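Local coordinates for protein Exo-beta-1,3-glucanase (PDB 4PEY) that hydrolyses laminarin and laminarioligosaccharides as a secreted exo-beta-1,3-glucanase working from the non-reducing ends, with glucose and laminaribiose as end products, at residues Glu221-Tyr226 with Gly331-Gly336; Glu273-Ala278 with Leu285-Gly290; Val326-Gly331 with Asp355-Asp360. The protein carries 1 engineered substitution. All coordinates share one frame; numbering follows the deposited sequence.

Contact 1 (Glu221-Tyr226 with Gly331-Gly336); sequences EKPFLY and GVKVAG
Lys-222 and Pro-223 meet Ala-335 and Lys-333 at the buried seam between the two right-handed beta-helices that make up a GH55 enzyme: residues 221-226 belong to the first, strand 333-335 to the second. The tight part is at Lys-222, whose CG lies 3.6 Å from Ala-335 CB, with CD following alongside the same methyl. The looser part is at Pro-223. The side chains of Pro-223 and Lys-333 cross at about a right angle, with Pro-223 CG 4.0 Å from Lys-333 CD. No hydrogen bond spans the two segments. Each lysine instead turns its ammonium back to its own segment. The Lys-222 chain leaves the backbone extended (chi1 -172°), then folds at its last two torsions, bringing NZ 2.9 Å from Pro-223 O; Glu-113, also of the first beta-helix, forms a salt bridge with this NZ. A methionine in place of Lys-222 would probably leave Glu-113 without its charged mate and Pro-223 O without this donor. The Lys-333 chain passes Pro-223 with CB and CD, then bends at chi4 (79°) to place NZ 2.8 Å from Gly-331 O, 16° off the carbonyl plane.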
ATOM      1  N   GLU A 221      -2.115   2.058  14.006  1.00 13.05           N
ATOM      2  CA  GLU A 221      -3.147   1.563  13.109  1.00 12.47           C
ATOM      3  C   GLU A 221      -3.858   2.706  12.383  1.00 12.05           C
ATOM      4  O   GLU A 221      -4.019   3.822  12.909  1.00 13.32           O
ATOM      5  CB  GLU A 221      -4.152   0.679  13.853  1.00 12.08           C
ATOM      6  CG  GLU A 221      -3.519  -0.522  14.557  1.00 12.39           C
ATOM      7  CD  GLU A 221      -2.605  -1.366  13.655  1.00 13.01           C
ATOM      8  OE1 GLU A 221      -2.832  -1.442  12.426  1.00 13.90           O
ATOM      9  OE2 GLU A 221      -1.648  -1.967  14.194  1.00 12.70           O
ATOM     10  N   LYS A 222      -4.249   2.418  11.149  1.00 11.05           N
ATOM     11  CA  LYS A 222      -4.903   3.401  10.290  1.00 11.29           C
ATOM     12  C   LYS A 222      -6.228   3.886  10.878  1.00 12.41           C
ATOM     13  O   LYS A 222      -7.024   3.080  11.361  1.00 12.55           O
ATOM     14  CB  LYS A 222      -5.137   2.793   8.908  1.00 12.84           C
ATOM     15  CG  LYS A 222      -5.631   3.785   7.882  1.00 13.61           C
ATOM     16  CD  LYS A 222      -5.990   3.089   6.574  1.00 13.93           C
ATOM     17  CE  LYS A 222      -7.275   2.294   6.714  1.00 15.88           C
ATOM     18  NZ  LYS A 222      -8.515   3.131   6.926  1.00 17.64           N
ATOM     19  N   PRO A 223      -6.468   5.210  10.854  1.00 11.82           N
ATOM     20  CA  PRO A 223      -7.774   5.705  11.301  1.00 12.28           C
ATOM     21  C   PRO A 223      -8.910   5.155  10.440  1.00 11.94           C
ATOM     22  O   PRO A 223      -8.703   4.859   9.254  1.00 12.19           O
ATOM     23  CB  PRO A 223      -7.651   7.228  11.140  1.00 13.20           C
ATOM     24  CG  PRO A 223      -6.165   7.494  11.256  1.00 13.93           C
ATOM     25  CD  PRO A 223      -5.525   6.310  10.571  1.00 12.93           C
ATOM     26  N   PHE A 224     -10.091   5.013  11.024  1.00 12.40           N
ATOM     27  CA  PHE A 224     -11.235   4.502  10.271  1.00 13.16           C
ATOM     28  C   PHE A 224     -12.543   5.112  10.766  1.00 13.12           C
ATOM     29  O   PHE A 224     -12.686   5.483  11.945  1.00 14.41           O
ATOM     30  CB  PHE A 224     -11.301   2.967  10.345  1.00 13.59           C
ATOM     31  CG  PHE A 224     -11.399   2.433  11.750  1.00 13.30           C
ATOM     32  CD1 PHE A 224     -12.638   2.165  12.321  1.00 14.57           C
ATOM     33  CD2 PHE A 224     -10.254   2.214  12.506  1.00 13.78           C
ATOM     34  CE1 PHE A 224     -12.736   1.680  13.622  1.00 13.99           C
ATOM     35  CE2 PHE A 224     -10.344   1.738  13.814  1.00 13.63           C
ATOM     36  CZ  PHE A 224     -11.588   1.471  14.370  1.00 13.93           C
ATOM     37  N   LEU A 225     -13.485   5.231   9.838  1.00 14.08           N
ATOM     38  CA  LEU A 225     -14.827   5.702  10.126  1.00 14.84           C
ATOM     39  C   LEU A 225     -15.615   4.653  10.905  1.00 14.02           C
ATOM     40  O   LEU A 225     -15.556   3.464  10.589  1.00 15.55           O
ATOM     41  CB  LEU A 225     -15.552   6.033   8.817  1.00 14.83           C
ATOM     42  CG  LEU A 225     -16.924   6.699   8.915  1.00 15.83           C
ATOM     43  CD1 LEU A 225     -16.778   8.142   9.430  1.00 16.61           C
ATOM     44  CD2 LEU A 225     -17.636   6.667   7.556  1.00 16.43           C
ATOM     45  N   TYR A 226     -16.357   5.079  11.922  1.00 13.99           N
ATOM     46  CA  TYR A 226     -17.246   4.143  12.600  1.00 14.33           C
ATOM     47  C   TYR A 226     -18.436   4.875  13.188  1.00 17.08           C
ATOM     48  O   TYR A 226     -18.510   6.109  13.138  1.00 16.68           O
ATOM     49  CB  TYR A 226     -16.497   3.354  13.688  1.00 15.88           C
ATOM     50  CG  TYR A 226     -16.286   4.090  14.999  1.00 15.93           C
ATOM     51  CD1 TYR A 226     -15.342   5.110  15.113  1.00 17.01           C
ATOM     52  CD2 TYR A 226     -17.009   3.740  16.134  1.00 18.39           C
ATOM     53  CE1 TYR A 226     -15.142   5.767  16.317  1.00 18.04           C
ATOM     54  CE2 TYR A 226     -16.815   4.390  17.338  1.00 19.42           C
ATOM     55  CZ  TYR A 226     -15.882   5.405  17.426  1.00 19.68           C
ATOM     56  OH  TYR A 226     -15.686   6.057  18.625  1.00 22.35           O
ATOM     57  N   GLY A 331       2.255  14.270  13.739  1.00 11.92           N
ATOM     58  CA  GLY A 331       0.994  13.551  13.844  1.00 12.08           C
ATOM     59  C   GLY A 331       0.007  13.593  12.695  1.00 13.02           C
ATOM     60  O   GLY A 331      -1.159  13.242  12.873  1.00 12.59           O
ATOM     61  N   VAL A 332       0.440  14.001  11.510  1.00 12.60           N
ATOM     62  CA  VAL A 332      -0.483  14.004  10.380  1.00 11.98           C
ATOM     63  C   VAL A 332      -0.682  12.559   9.925  1.00 12.07           C
ATOM     64  O   VAL A 332       0.267  11.779   9.896  1.00 12.60           O
ATOM     65  CB  VAL A 332       0.036  14.903   9.234  1.00 11.86           C
ATOM     66  CG1 VAL A 332      -0.728  14.666   7.936  1.00 11.36           C
ATOM     67  CG2 VAL A 332      -0.069  16.363   9.657  1.00 13.37           C
ATOM     68  N   LYS A 333      -1.922  12.197   9.618  1.00 11.47           N
ATOM     69  CA  LYS A 333      -2.261  10.830   9.248  1.00 11.67           C
ATOM     70  C   LYS A 333      -2.982  10.839   7.913  1.00 11.89           C
ATOM     71  O   LYS A 333      -4.178  11.150   7.836  1.00 13.32           O
ATOM     72  CB  LYS A 333      -3.121  10.176  10.342  1.00 13.76           C
ATOM     73  CG  LYS A 333      -2.426  10.185  11.711  1.00 14.85           C
ATOM     74  CD  LYS A 333      -3.362   9.877  12.877  1.00 14.98           C
ATOM     75  CE  LYS A 333      -2.675  10.126  14.225  1.00 14.49           C
ATOM     76  NZ  LYS A 333      -2.617  11.573  14.631  1.00 14.11           N
ATOM     77  N   VAL A 334      -2.239  10.522   6.857  1.00 12.10           N
ATOM     78  CA  VAL A 334      -2.793  10.443   5.510  1.00 11.99           C
ATOM     79  C   VAL A 334      -3.126   8.990   5.248  1.00 10.39           C
ATOM     80  O   VAL A 334      -2.282   8.121   5.463  1.00 11.61           O
ATOM     81  CB  VAL A 334      -1.811  10.966   4.445  1.00 11.10           C
ATOM     82  CG1 VAL A 334      -2.458  10.966   3.069  1.00 13.78           C
ATOM     83  CG2 VAL A 334      -1.324  12.361   4.812  1.00 13.21           C
ATOM     84  N   ALA A 335      -4.354   8.710   4.816  1.00 11.27           N
ATOM     85  CA  ALA A 335      -4.802   7.320   4.724  1.00 12.35           C
ATOM     86  C   ALA A 335      -5.801   7.080   3.606  1.00 11.85           C
ATOM     87  O   ALA A 335      -6.794   7.800   3.498  1.00 14.43           O
ATOM     88  CB  ALA A 335      -5.425   6.881   6.053  1.00 14.13           C
ATOM     89  N   GLY A 336      -5.548   6.059   2.788  1.00 11.55           N
ATOM     90  CA  GLY A 336      -6.546   5.576   1.847  1.00 11.69           C
ATOM     91  C   GLY A 336      -6.801   6.466   0.653  1.00 13.63           C
ATOM     92  O   GLY A 336      -7.950   6.648   0.256  1.00 15.17           O
TER

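Contact 2 (Glu273-Ala278 with Leu285-Gly290); sequences ETINAA and LLFTPG
Ile-275 on helix 272-280 points its branched side chain at Leu-285 and Phe-287 of strand 284-287, within a beta-alpha-beta unit in which the helix links the parallel neighbours 263-266 and 284-287. The unit stands at the start of the second beta-helix, a position consistent with the N-terminal capping helix of many parallel beta-helices. The two short axes pass 10.4 Å apart and run at 143° to each other; the four residues that touch across the gap are apolar and buried.

The side chains of Ile-275 and Leu-285 cross at about a right angle. Ile-275 sends its two branches to different partners: with CG1 opposite the carbonyl carbon (chi1 -69°), CG2 is directed at Leu-285 and the longer arm carries CD1 on to Phe-287. The CG2 methyl meets both ends of the leucine fork, 3.7 Å from Leu-285 CD1 and 3.9 Å from Leu-285 CD2. Ile-275 CD1 approaches the Phe-287 ring obliquely, 4.2 Å from Phe-287 CE2. One turn further along the helix, Ala-278 adds a small, looser contact through its methyl.

Ile-298 of the next strand, 298-300, touches both Ile-275 and Phe-287, while the amide of Asn-276 bonds to the backbone at Pro-297 and Glu-299 and so ties the helix to that strand as well. On the helix side facing strand 263-266, Ala-278 also rests on Tyr-264. Leu-285 CD2 lies against two helix residues, with Ile-275 CG2 the nearer and Ala-278 CB at 4.3 Å.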
ATOM      1  N   GLU A 273      -8.289  25.203  -2.896  1.00 19.90           N
ATOM      2  CA  GLU A 273      -8.432  26.393  -2.063  1.00 21.79           C
ATOM      3  C   GLU A 273      -9.359  26.130  -0.875  1.00 19.62           C
ATOM      4  O   GLU A 273      -9.047  26.494   0.260  1.00 20.06           O
ATOM      5  CB  GLU A 273      -8.959  27.574  -2.884  1.00 28.08           C
ATOM      6  CG  GLU A 273      -8.962  28.898  -2.125  1.00 37.19           C
ATOM      7  CD  GLU A 273      -9.443  30.063  -2.977  1.00 45.10           C
ATOM      8  OE1 GLU A 273      -9.038  30.142  -4.157  1.00 48.28           O
ATOM      9  OE2 GLU A 273     -10.222  30.900  -2.467  1.00 48.30           O
ATOM     10  N   THR A 274     -10.501  25.500  -1.129  1.00 18.43           N
ATOM     11  CA  THR A 274     -11.451  25.229  -0.050  1.00 18.74           C
ATOM     12  C   THR A 274     -10.906  24.160   0.895  1.00 18.98           C
ATOM     13  O   THR A 274     -10.998  24.295   2.116  1.00 19.58           O
ATOM     14  CB  THR A 274     -12.822  24.790  -0.593  1.00 19.44           C
ATOM     15  OG1 THR A 274     -13.388  25.850  -1.374  1.00 23.29           O
ATOM     16  CG2 THR A 274     -13.770  24.470   0.547  1.00 20.23           C
ATOM     17  N   ILE A 275     -10.333  23.103   0.332  1.00 16.95           N
ATOM     18  CA  ILE A 275      -9.734  22.047   1.139  1.00 15.80           C
ATOM     19  C   ILE A 275      -8.653  22.629   2.057  1.00 16.80           C
ATOM     20  O   ILE A 275      -8.591  22.315   3.257  1.00 15.73           O
ATOM     21  CB  ILE A 275      -9.137  20.941   0.243  1.00 15.27           C
ATOM     22  CG1 ILE A 275     -10.260  20.167  -0.459  1.00 16.26           C
ATOM     23  CG2 ILE A 275      -8.255  19.995   1.056  1.00 15.95           C
ATOM     24  CD1 ILE A 275      -9.792  19.354  -1.650  1.00 17.66           C
ATOM     25  N   ASN A 276      -7.819  23.504   1.501  1.00 15.90           N
ATOM     26  CA  ASN A 276      -6.751  24.106   2.289  1.00 15.93           C
ATOM     27  C   ASN A 276      -7.278  25.033   3.375  1.00 17.13           C
ATOM     28  O   ASN A 276      -6.748  25.051   4.492  1.00 17.46           O
ATOM     29  CB  ASN A 276      -5.774  24.847   1.376  1.00 15.81           C
ATOM     30  CG  ASN A 276      -4.917  23.892   0.559  1.00 16.11           C
ATOM     31  OD1 ASN A 276      -4.850  22.692   0.853  1.00 15.54           O
ATOM     32  ND2 ASN A 276      -4.257  24.414  -0.463  1.00 18.18           N
ATOM     33  N   ALA A 277      -8.327  25.788   3.053  1.00 17.55           N
ATOM     34  CA  ALA A 277      -8.978  26.654   4.034  1.00 18.82           C
ATOM     35  C   ALA A 277      -9.539  25.835   5.195  1.00 18.46           C
ATOM     36  O   ALA A 277      -9.469  26.256   6.350  1.00 19.16           O
ATOM     37  CB  ALA A 277     -10.081  27.470   3.378  1.00 19.93           C
ATOM     38  N   ALA A 278     -10.093  24.665   4.884  1.00 17.28           N
ATOM     39  CA  ALA A 278     -10.650  23.792   5.913  1.00 16.54           C
ATOM     40  C   ALA A 278      -9.583  23.390   6.929  1.00 16.40           C
ATOM     41  O   ALA A 278      -9.808  23.457   8.138  1.00 16.82           O
ATOM     42  CB  ALA A 278     -11.279  22.551   5.282  1.00 16.71           C
ATOM     43  N   LEU A 285      -9.869  16.146   7.195  1.00 13.68           N
ATOM     44  CA  LEU A 285     -10.353  15.914   5.833  1.00 14.05           C
ATOM     45  C   LEU A 285     -10.881  14.498   5.670  1.00 13.17           C
ATOM     46  O   LEU A 285     -10.182  13.538   5.982  1.00 13.10           O
ATOM     47  CB  LEU A 285      -9.236  16.159   4.810  1.00 13.15           C
ATOM     48  CG  LEU A 285      -8.680  17.589   4.760  1.00 13.15           C
ATOM     49  CD1 LEU A 285      -7.494  17.665   3.809  1.00 15.15           C
ATOM     50  CD2 LEU A 285      -9.757  18.590   4.348  1.00 15.16           C
ATOM     51  N   LEU A 286     -12.113  14.376   5.183  1.00 13.30           N
ATOM     52  CA  LEU A 286     -12.685  13.089   4.801  1.00 13.19           C
ATOM     53  C   LEU A 286     -13.012  13.121   3.320  1.00 13.51           C
ATOM     54  O   LEU A 286     -13.959  13.803   2.916  1.00 14.71           O
ATOM     55  CB  LEU A 286     -13.949  12.777   5.614  1.00 14.85           C
ATOM     56  CG  LEU A 286     -14.563  11.395   5.364  1.00 14.53           C
ATOM     57  CD1 LEU A 286     -13.655  10.302   5.916  1.00 15.99           C
ATOM     58  CD2 LEU A 286     -15.961  11.302   5.968  1.00 17.56           C
ATOM     59  N   PHE A 287     -12.225  12.409   2.509  1.00 13.34           N
ATOM     60  CA  PHE A 287     -12.459  12.381   1.071  1.00 12.38           C
ATOM     61  C   PHE A 287     -13.467  11.289   0.729  1.00 12.33           C
ATOM     62  O   PHE A 287     -13.171  10.095   0.822  1.00 14.72           O
ATOM     63  CB  PHE A 287     -11.153  12.156   0.286  1.00 13.62           C
ATOM     64  CG  PHE A 287     -10.189  13.308   0.356  1.00 12.97           C
ATOM     65  CD1 PHE A 287      -9.336  13.449   1.439  1.00 14.70           C
ATOM     66  CD2 PHE A 287     -10.129  14.246  -0.669  1.00 15.28           C
ATOM     67  CE1 PHE A 287      -8.439  14.507   1.501  1.00 16.42           C
ATOM     68  CE2 PHE A 287      -9.243  15.304  -0.604  1.00 14.78           C
ATOM     69  CZ  PHE A 287      -8.396  15.434   0.476  1.00 16.04           C
ATOM     70  N   THR A 288     -14.663  11.696   0.326  1.00 13.51           N
ATOM     71  CA  THR A 288     -15.668  10.733  -0.105  1.00 13.65           C
ATOM     72  C   THR A 288     -15.228  10.163  -1.463  1.00 13.42           C
ATOM     73  O   THR A 288     -14.392  10.766  -2.145  1.00 13.51           O
ATOM     74  CB  THR A 288     -17.065  11.386  -0.189  1.00 15.36           C
ATOM     75  OG1 THR A 288     -17.073  12.417  -1.183  1.00 15.60           O
ATOM     76  CG2 THR A 288     -17.445  11.987   1.156  1.00 16.50           C
ATOM     77  N   PRO A 289     -15.763   8.993  -1.856  1.00 13.31           N
ATOM     78  CA  PRO A 289     -15.250   8.348  -3.074  1.00 13.14           C
ATOM     79  C   PRO A 289     -15.500   9.175  -4.322  1.00 14.59           C
ATOM     80  O   PRO A 289     -16.635   9.548  -4.618  1.00 16.01           O
ATOM     81  CB  PRO A 289     -16.030   7.026  -3.135  1.00 13.47           C
ATOM     82  CG  PRO A 289     -16.552   6.819  -1.726  1.00 12.46           C
ATOM     83  CD  PRO A 289     -16.828   8.197  -1.224  1.00 13.50           C
ATOM     84  N   GLY A 290     -14.427   9.466  -5.045  1.00 13.07           N
ATOM     85  CA  GLY A 290     -14.527  10.224  -6.270  1.00 13.14           C
ATOM     86  C   GLY A 290     -13.145  10.561  -6.771  1.00 12.87           C
ATOM     87  O   GLY A 290     -12.149  10.121  -6.199  1.00 12.55           O
TER

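Contact 3 (Val326-Gly331 with Asp355-Asp360); sequences VGDVDG and DGASGD
From Asp-328 to Asp-330 and from Ala-357 to Asp-360, where the side chains of Asp-328 and Ala-357 touch, two irregular backbones run in nearly the same direction, 21° apart end to end. They come nearest at Asp-328 and Ala-357, whose CA atoms are 6.9 Å apart. Asp-328 is the centre of an inverse gamma turn, closed by a weak bond of 2.9 Å from Val-329 N to Gly-327 O, and this kink presents its side chain to the other loop. The torsion about CA-CB sets CG opposite the carbonyl carbon (chi1 -61°). OD1 of Asp-328 then reaches 3.4 Å from Ala-357 CB, a van der Waals touch of a carboxylate oxygen on a methyl. The carboxylate is hydrogen-bonded just outside the segments, OD2 to Ser-354 OG.

Both loops leave adjacent strands of one parallel sheet of the second beta-helix, 324-326 and 348-352, and lead on to the next face of the coil through strands 333-335 and 367-375. They are therefore corresponding loops of successive coils, stacked at the surface of the domain; that of 355-360 belongs to the longer excursion.

The second meeting is looser. Asp-330 OD1 stands 4.1 Å from Asp-360 O, too far for a bond, and is hydrogen-bonded to ND1 of His-361, the residue that follows Asp-360. The negative charge of Asp-330 may favour a protonated imidazole there. CB of Asp-360 points away from 326-331, and OD1 of this residue is hydrogen-bonded to Asn-392 ND2. Asp-328, Asp-330 and Asp-360 each also touch a crystal neighbour.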
ATOM      1  N   VAL A 326       2.639  17.845   3.014  1.00 13.15           N
ATOM      2  CA  VAL A 326       2.501  17.908   4.463  1.00 12.47           C
ATOM      3  C   VAL A 326       3.612  18.787   5.029  1.00 12.58           C
ATOM      4  O   VAL A 326       4.777  18.665   4.632  1.00 14.52           O
ATOM      5  CB  VAL A 326       2.560  16.507   5.105  1.00 13.23           C
ATOM      6  CG1 VAL A 326       2.319  16.596   6.595  1.00 12.66           C
ATOM      7  CG2 VAL A 326       1.540  15.577   4.456  1.00 13.82           C
ATOM      8  N   GLY A 327       3.251  19.688   5.939  1.00 13.69           N
ATOM      9  CA  GLY A 327       4.233  20.558   6.563  1.00 13.10           C
ATOM     10  C   GLY A 327       5.090  19.865   7.607  1.00 13.26           C
ATOM     11  O   GLY A 327       4.965  18.653   7.838  1.00 15.22           O
ATOM     12  N   ASP A 328       5.953  20.644   8.254  1.00 13.15           N
ATOM     13  CA  ASP A 328       6.882  20.119   9.253  1.00 13.06           C
ATOM     14  C   ASP A 328       6.226  20.033  10.628  1.00 15.07           C
ATOM     15  O   ASP A 328       6.663  20.672  11.593  1.00 17.80           O
ATOM     16  CB  ASP A 328       8.134  20.992   9.298  1.00 13.52           C
ATOM     17  CG  ASP A 328       8.862  21.007   7.980  1.00 17.38           C
ATOM     18  OD1 ASP A 328       8.933  19.944   7.344  1.00 19.35           O
ATOM     19  OD2 ASP A 328       9.347  22.080   7.572  1.00 22.60           O
ATOM     20  N   VAL A 329       5.169  19.234  10.696  1.00 13.26           N
ATOM     21  CA  VAL A 329       4.349  19.118  11.892  1.00 14.32           C
ATOM     22  C   VAL A 329       4.198  17.669  12.354  1.00 12.39           C
ATOM     23  O   VAL A 329       4.345  16.723  11.559  1.00 14.32           O
ATOM     24  CB  VAL A 329       2.942  19.734  11.657  1.00 16.00           C
ATOM     25  CG1 VAL A 329       3.048  21.239  11.445  1.00 16.62           C
ATOM     26  CG2 VAL A 329       2.248  19.085  10.469  1.00 15.84           C
ATOM     27  N   ASP A 330       3.917  17.504  13.643  1.00 13.64           N
ATOM     28  CA  ASP A 330       3.643  16.195  14.238  1.00 12.82           C
ATOM     29  C   ASP A 330       2.317  15.597  13.772  1.00 12.02           C
ATOM     30  O   ASP A 330       1.363  16.324  13.496  1.00 14.19           O
ATOM     31  CB  ASP A 330       3.552  16.279  15.768  1.00 12.94           C
ATOM     32  CG  ASP A 330       4.871  16.579  16.465  1.00 14.99           C
ATOM     33  OD1 ASP A 330       5.957  16.642  15.851  1.00 16.41           O
ATOM     34  OD2 ASP A 330       4.798  16.722  17.697  1.00 17.93           O
ATOM     35  N   GLY A 331       2.255  14.270  13.739  1.00 11.92           N
ATOM     36  CA  GLY A 331       0.994  13.551  13.844  1.00 12.08           C
ATOM     37  C   GLY A 331       0.007  13.593  12.695  1.00 13.02           C
ATOM     38  O   GLY A 331      -1.159  13.242  12.873  1.00 12.59           O
ATOM     39  N   ASP A 355      11.950  20.579   2.229  1.00 21.09           N
ATOM     40  CA  ASP A 355      13.334  20.251   1.905  1.00 23.34           C
ATOM     41  C   ASP A 355      14.280  20.729   3.015  1.00 23.38           C
ATOM     42  O   ASP A 355      14.276  21.901   3.381  1.00 25.35           O
ATOM     43  CB  ASP A 355      13.724  20.877   0.566  1.00 26.83           C
ATOM     44  CG  ASP A 355      15.093  20.437   0.089  1.00 33.96           C
ATOM     45  OD1 ASP A 355      15.444  19.250   0.267  1.00 36.38           O
ATOM     46  OD2 ASP A 355      15.822  21.288  -0.463  1.00 39.30           O
ATOM     47  N   GLY A 356      15.074  19.815   3.562  1.00 22.90           N
ATOM     48  CA  GLY A 356      16.015  20.159   4.614  1.00 23.38           C
ATOM     49  C   GLY A 356      15.428  20.135   6.013  1.00 23.57           C
ATOM     50  O   GLY A 356      16.102  20.517   6.973  1.00 24.94           O
ATOM     51  N   ALA A 357      14.179  19.681   6.119  1.00 22.41           N
ATOM     52  CA  ALA A 357      13.464  19.582   7.392  1.00 22.90           C
ATOM     53  C   ALA A 357      14.296  18.870   8.444  1.00 22.90           C
ATOM     54  O   ALA A 357      14.779  17.760   8.225  1.00 24.43           O
ATOM     55  CB  ALA A 357      12.141  18.858   7.200  1.00 21.69           C
ATOM     56  N   SER A 358      14.407  19.497   9.606  1.00 21.88           N
ATOM     57  CA  SER A 358      15.451  19.179  10.556  1.00 24.66           C
ATOM     58  C   SER A 358      14.956  18.758  11.955  1.00 25.08           C
ATOM     59  O   SER A 358      15.729  18.247  12.775  1.00 29.68           O
ATOM     60  CB  SER A 358      16.370  20.404  10.664  1.00 26.43           C
ATOM     61  OG  SER A 358      15.619  21.615  10.860  1.00 25.82           O
ATOM     62  N   GLY A 359      13.678  18.974  12.233  1.00 20.16           N
ATOM     63  CA  GLY A 359      13.138  18.642  13.542  1.00 17.95           C
ATOM     64  C   GLY A 359      12.744  17.180  13.674  1.00 16.18           C
ATOM     65  O   GLY A 359      12.602  16.456  12.683  1.00 16.03           O
ATOM     66  N   ASP A 360      12.557  16.727  14.907  1.00 14.72           N
ATOM     67  CA  ASP A 360      12.165  15.342  15.112  1.00 13.97           C
ATOM     68  C   ASP A 360      10.676  15.244  15.439  1.00 13.83           C
ATOM     69  O   ASP A 360      10.075  16.207  15.913  1.00 16.03           O
ATOM     70  CB  ASP A 360      13.027  14.721  16.207  1.00 19.01           C
ATOM     71  CG  ASP A 360      14.517  14.861  15.907  1.00 23.62           C
ATOM     72  OD1 ASP A 360      14.960  14.305  14.877  1.00 25.64           O
ATOM     73  OD2 ASP A 360      15.237  15.542  16.681  1.00 27.62           O
TER

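Contact 1 joins the two beta-helices, whereas contacts 2 and 3 lie wholly within the second. Strand 284-287 of contact 2 and strand 333-335 of contact 1 run parallel on one face of that beta-helix, with strand 306-309 between them; the contact centres are about 15 Å apart. Contact 3 lies about 19 Å from contact 1 and about 22 Å from contact 2, centre to centre. Both segments of contact 2 fall in the chain between those of contact 1, and contact 2 closes before contact 3 opens. Contacts 1 and 3 alternate along the sequence and touch where Val-332 CG1 packs 3.8 Å from Val-326 CG1. The continuous stretch 326-336, shared through Gly-331, thus runs from surface loop to interdomain seam.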